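Local coordinates for protein Kif13b (Mus musculus, PDB 5B64) that is a kinesin-3 family motor protein that probably carries cargo along microtubules, at residues Val19-Leu24 with Tyr41-Gln46. Numbering follows the deposited sequence.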
loop_
_atom_site.group_PDB
_atom_site.type_symbol
_atom_site.label_atom_id
_atom_site.label_comp_id
_atom_site.label_asym_id
_atom_site.label_seq_id
_atom_site.Cartn_x
_atom_site.Cartn_y
_atom_site.Cartn_z
ATOM N N VAL B 19 -9.791 8.909 29.370
ATOM C CA VAL B 19 -11.014 8.370 28.801
ATOM C C VAL B 19 -11.105 8.692 27.307
ATOM O O VAL B 19 -11.390 7.819 26.483
ATOM C CB VAL B 19 -12.243 8.905 29.551
ATOM C CG1 VAL B 19 -13.485 8.784 28.692
ATOM C CG2 VAL B 19 -12.394 8.158 30.892
ATOM N N LYS B 20 -10.847 9.950 26.975
ATOM C CA LYS B 20 -10.812 10.406 25.596
ATOM C C LYS B 20 -9.827 9.581 24.769
ATOM O O LYS B 20 -10.169 9.115 23.694
ATOM C CB LYS B 20 -10.420 11.887 25.573
ATOM C CG LYS B 20 -10.233 12.539 24.208
ATOM C CD LYS B 20 -10.090 14.041 24.410
ATOM C CE LYS B 20 -9.982 14.799 23.092
ATOM N NZ LYS B 20 -10.450 16.226 23.206
ATOM N N ALA B 21 -8.616 9.397 25.284
ATOM C CA ALA B 21 -7.566 8.707 24.546
ATOM C C ALA B 21 -7.933 7.247 24.354
ATOM O O ALA B 21 -7.684 6.659 23.291
ATOM C CB ALA B 21 -6.228 8.826 25.276
ATOM N N ASN B 22 -8.523 6.670 25.398
ATOM C CA ASN B 22 -8.956 5.283 25.373
ATOM C C ASN B 22 -9.886 4.982 24.209
ATOM O O ASN B 22 -9.720 3.975 23.527
ATOM C CB ASN B 22 -9.614 4.908 26.693
ATOM C CG ASN B 22 -8.616 4.412 27.706
ATOM O OD1 ASN B 22 -7.464 4.136 27.371
ATOM N ND2 ASN B 22 -9.058 4.261 28.952
ATOM N N LEU B 23 -10.854 5.868 23.991
ATOM C CA LEU B 23 -11.755 5.784 22.847
ATOM C C LEU B 23 -11.056 5.980 21.477
ATOM O O LEU B 23 -11.241 5.181 20.564
ATOM C CB LEU B 23 -12.886 6.810 23.002
ATOM C CG LEU B 23 -14.192 6.458 23.733
ATOM C CD1 LEU B 23 -14.250 4.997 24.156
ATOM C CD2 LEU B 23 -14.472 7.384 24.923
ATOM N N LEU B 24 -10.270 7.045 21.334
ATOM C CA LEU B 24 -9.681 7.407 20.045
ATOM C C LEU B 24 -8.766 6.316 19.522
ATOM O O LEU B 24 -8.745 6.004 18.332
ATOM C CB LEU B 24 -8.885 8.702 20.170
ATOM C CG LEU B 24 -9.702 9.916 20.604
ATOM C CD1 LEU B 24 -8.920 11.199 20.390
ATOM C CD2 LEU B 24 -11.021 9.951 19.857
ATOM N N TYR B 41 -2.484 0.683 18.807
ATOM C CA TYR B 41 -2.473 1.941 19.538
ATOM C C TYR B 41 -2.706 1.651 21.009
ATOM O O TYR B 41 -3.741 1.114 21.384
ATOM C CB TYR B 41 -3.508 2.927 18.989
ATOM C CG TYR B 41 -3.251 3.295 17.546
ATOM C CD1 TYR B 41 -2.319 4.285 17.205
ATOM C CD2 TYR B 41 -3.915 2.622 16.513
ATOM C CE1 TYR B 41 -2.072 4.600 15.873
ATOM C CE2 TYR B 41 -3.677 2.930 15.191
ATOM C CZ TYR B 41 -2.754 3.912 14.872
ATOM O OH TYR B 41 -2.528 4.185 13.541
ATOM N N LYS B 42 -1.709 1.974 21.824
ATOM C CA LYS B 42 -1.784 1.778 23.255
ATOM C C LYS B 42 -1.667 3.128 23.964
ATOM O O LYS B 42 -0.902 3.994 23.548
ATOM C CB LYS B 42 -0.648 0.873 23.720
ATOM C CG LYS B 42 -0.930 -0.620 23.729
ATOM C CD LYS B 42 0.267 -1.338 24.353
ATOM C CE LYS B 42 0.217 -2.850 24.153
ATOM N NZ LYS B 42 1.513 -3.496 24.536
ATOM N N VAL B 43 -2.418 3.297 25.045
ATOM C CA VAL B 43 -2.352 4.524 25.819
ATOM C C VAL B 43 -1.301 4.431 26.944
ATOM O O VAL B 43 -1.309 3.486 27.748
ATOM C CB VAL B 43 -3.745 4.903 26.384
ATOM C CG1 VAL B 43 -3.666 6.161 27.257
ATOM C CG2 VAL B 43 -4.752 5.085 25.254
ATOM N N THR B 44 -0.384 5.401 26.960
ATOM C CA THR B 44 0.582 5.571 28.043
ATOM C C THR B 44 0.583 7.000 28.564
ATOM O O THR B 44 -0.221 7.844 28.174
ATOM C CB THR B 44 2.028 5.333 27.587
ATOM O OG1 THR B 44 2.095 5.267 26.151
ATOM C CG2 THR B 44 2.631 4.083 28.252
ATOM N N LEU B 45 1.535 7.280 29.434
ATOM C CA LEU B 45 1.721 8.639 29.895
ATOM C C LEU B 45 2.949 9.296 29.283
ATOM O O LEU B 45 3.876 8.637 28.789
ATOM C CB LEU B 45 1.818 8.666 31.412
ATOM C CG LEU B 45 0.548 8.148 32.091
ATOM C CD1 LEU B 45 0.602 8.416 33.596
ATOM C CD2 LEU B 45 -0.742 8.697 31.471
ATOM N N GLN B 46 2.930 10.614 29.288
ATOM C CA GLN B 46 4.163 11.351 29.135
ATOM C C GLN B 46 4.074 12.623 29.956
ATOM O O GLN B 46 2.993 13.046 30.380
ATOM C CB GLN B 46 4.502 11.633 27.665
ATOM C CG GLN B 46 3.654 12.702 26.974
ATOM C CD GLN B 46 3.986 12.820 25.478
ATOM O OE1 GLN B 46 5.115 12.529 25.054
ATOM N NE2 GLN B 46 2.999 13.224 24.674
#
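N22 of helix 9-34 and V43 of strand 40-46 are level with each other, their CA atoms 6.7 Å apart, the nearest pair of CA atoms between residues 19-24 and residues 41-46. V43 carries the strand's share of the contact, its CB directed at the helix and both methyls used. A chi1 of 177° sets CG2 anti to the carbonyl carbon, where it reaches between A21 and N22. This methyl, V43 CG2, sits 3.6 Å from OD1 of N22 and 3.9 Å from the backbone O of A21. The methyl CB of A21 points at the strand and rests 4.0 Å from CG2 of V43 and 4.2 Å from its CG1. The side chain of N22 crosses that of V43 at about a right angle, its amide oxygen meeting the valine at the exposed border, while A21 is buried, also touching P65 and L81. V43 packs further along the helix on V25. Strand 40-46 is an outer strand of a three-stranded antiparallel sheet and is hydrogen-bonded to strand 64-71; the helix lies over a face of it. Between these two segments the contact is a small one of one valine with an alanine methyl and two oxygens, burying 113 Å² in all, and rests on van der Waals packing without directional bonds.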